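Local structure of Exo-poly-alpha-D-galacturonosidase (Thermotoga maritima, 3JUR) at residues Arg36-Gly39 with Arg40-Cys43. The protein probably hydrolyses polygalacturonate, as an exo-acting polygalacturonase of glycoside hydrolase family 28. Numbering follows the deposited sequence.
Sequences RGDG and RTDC
The carboxylate of D38 meets the backbone and side chain of T41 and the backbone of R40. D38 OD1 accepts two amide bonds. T41 N lies 2.9 Å from D38 OD1, in a nearly straight bond (170°) on the syn side. R40 N is also 2.9 Å from D38 OD1, but this bond is more bent and comes from above the carboxylate plane. The other oxygen, D38 OD2, uses its syn lone pair for T41 OG1, at 3.0 Å. T41 therefore grips both carboxylate oxygens. Its OG1 stands beside its own backbone N (chi1 -57°), which lets the two donors reach the same carboxylate. R40 NH1 adds a long salt bridge to D38 OD2 at 3.9 Å; the guanidinium meets this oxygen with its edge and is turned steeply against the carboxylate. With an alanine at D38, T41 OG1 and the amides of R40 and T41 would probably lose these acceptors, and the turn would be less firmly fixed. R36 CB packs against T41 OG1 at 3.5 Å. C43 SG comes equally near R36 O. A water 2.9 Å from R36 O donates to it and accepts a weak bond from R40 N, a loose bridge. The chain turns its corner over G39 to T41, and G39 has a positive phi, which favours glycine. Outside the turn, G37 and G39 form backbone hydrogen bonds with V68, and C43 with L70. The D38-R40 bond defines an Asx turn. This turn lies in the GDGxTD sequence familiar from family 28 and related beta-helix proteins, and leads into helix 44-57, with C43 as N-cap, at the N-terminal end of the parallel beta-helix.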
ATOM      1  N   ARG D  36      32.660 -52.089  18.815  1.00 26.75           N
ATOM      2  CA  ARG D  36      32.174 -51.729  20.137  1.00 27.06           C
ATOM      3  C   ARG D  36      31.697 -50.278  20.103  1.00 27.13           C
ATOM      4  O   ARG D  36      32.377 -49.404  19.555  1.00 27.10           O
ATOM      5  CB  ARG D  36      33.282 -51.904  21.176  1.00 27.35           C
ATOM      6  CG  ARG D  36      32.781 -52.155  22.594  1.00 28.55           C
ATOM      7  CD  ARG D  36      33.672 -53.158  23.322  1.00 30.75           C
ATOM      8  NE  ARG D  36      33.691 -54.439  22.617  1.00 32.63           N
ATOM      9  CZ  ARG D  36      34.578 -55.411  22.811  1.00 33.57           C
ATOM     10  NH1 ARG D  36      35.554 -55.276  23.705  1.00 34.38           N
ATOM     11  NH2 ARG D  36      34.487 -56.529  22.099  1.00 34.05           N
ATOM     12  N   GLY D  37      30.522 -50.031  20.677  1.00 27.00           N
ATOM     13  CA  GLY D  37      29.952 -48.689  20.725  1.00 26.78           C
ATOM     14  C   GLY D  37      30.401 -47.894  21.936  1.00 26.76           C
ATOM     15  O   GLY D  37      29.646 -47.070  22.454  1.00 26.73           O
ATOM     16  N   ASP D  38      31.636 -48.131  22.375  1.00 26.57           N
ATOM     17  CA  ASP D  38      32.204 -47.466  23.553  1.00 26.64           C
ATOM     18  C   ASP D  38      32.851 -46.108  23.241  1.00 26.79           C
ATOM     19  O   ASP D  38      33.352 -45.434  24.143  1.00 26.79           O
ATOM     20  CB  ASP D  38      33.213 -48.392  24.267  1.00 26.64           C
ATOM     21  CG  ASP D  38      34.355 -48.857  23.355  1.00 26.67           C
ATOM     22  OD1 ASP D  38      34.553 -48.283  22.261  1.00 26.70           O
ATOM     23  OD2 ASP D  38      35.068 -49.811  23.742  1.00 27.55           O
ATOM     24  N   GLY D  39      32.836 -45.717  21.965  1.00 27.03           N
ATOM     25  CA  GLY D  39      33.456 -44.468  21.512  1.00 27.19           C
ATOM     26  C   GLY D  39      34.967 -44.460  21.681  1.00 27.34           C
ATOM     27  O   GLY D  39      35.573 -43.400  21.856  1.00 27.43           O
ATOM     28  N   ARG D  40      35.570 -45.648  21.632  1.00 27.46           N
ATOM     29  CA  ARG D  40      37.009 -45.821  21.864  1.00 27.42           C
ATOM     30  C   ARG D  40      37.615 -46.832  20.891  1.00 27.11           C
ATOM     31  O   ARG D  40      38.703 -46.611  20.357  1.00 27.25           O
ATOM     32  CB  ARG D  40      37.277 -46.263  23.306  1.00 27.69           C
ATOM     33  CG  ARG D  40      36.859 -45.259  24.377  1.00 28.72           C
ATOM     34  CD  ARG D  40      36.587 -45.946  25.715  1.00 29.83           C
ATOM     35  NE  ARG D  40      37.808 -46.186  26.480  1.00 31.29           N
ATOM     36  CZ  ARG D  40      38.440 -47.357  26.573  1.00 32.33           C
ATOM     37  NH1 ARG D  40      37.980 -48.433  25.942  1.00 32.86           N
ATOM     38  NH2 ARG D  40      39.543 -47.452  27.304  1.00 32.18           N
ATOM     39  N   THR D  41      36.905 -47.936  20.669  1.00 26.61           N
ATOM     40  CA  THR D  41      37.357 -49.003  19.779  1.00 26.17           C
ATOM     41  C   THR D  41      37.320 -48.557  18.322  1.00 26.06           C
ATOM     42  O   THR D  41      36.349 -47.928  17.879  1.00 25.88           O
ATOM     43  CB  THR D  41      36.493 -50.273  19.945  1.00 26.13           C
ATOM     44  OG1 THR D  41      36.535 -50.702  21.311  1.00 25.93           O
ATOM     45  CG2 THR D  41      36.998 -51.405  19.056  1.00 26.41           C
ATOM     46  N   ASP D  42      38.379 -48.881  17.586  1.00 25.65           N
ATOM     47  CA  ASP D  42      38.430 -48.624  16.153  1.00 25.70           C
ATOM     48  C   ASP D  42      37.580 -49.659  15.426  1.00 25.58           C
ATOM     49  O   ASP D  42      37.941 -50.834  15.363  1.00 25.28           O
ATOM     50  CB  ASP D  42      39.874 -48.657  15.642  1.00 25.80           C
ATOM     51  CG  ASP D  42      40.007 -48.148  14.209  1.00 26.14           C
ATOM     52  OD1 ASP D  42      38.977 -47.816  13.586  1.00 25.66           O
ATOM     53  OD2 ASP D  42      41.150 -48.082  13.705  1.00 27.16           O
ATOM     54  N   CYS D  43      36.447 -49.214  14.885  1.00 25.31           N
ATOM     55  CA  CYS D  43      35.522 -50.105  14.188  1.00 25.53           C
ATOM     56  C   CYS D  43      35.721 -50.101  12.672  1.00 25.35           C
ATOM     57  O   CYS D  43      34.885 -50.636  11.945  1.00 25.38           O
ATOM     58  CB  CYS D  43      34.068 -49.754  14.529  1.00 25.65           C
ATOM     59  SG  CYS D  43      33.727 -49.575  16.294  1.00 27.33           S
TER
HETATM   60  O   HOH W   1      33.845 -46.939  19.185  1.00 27.62           O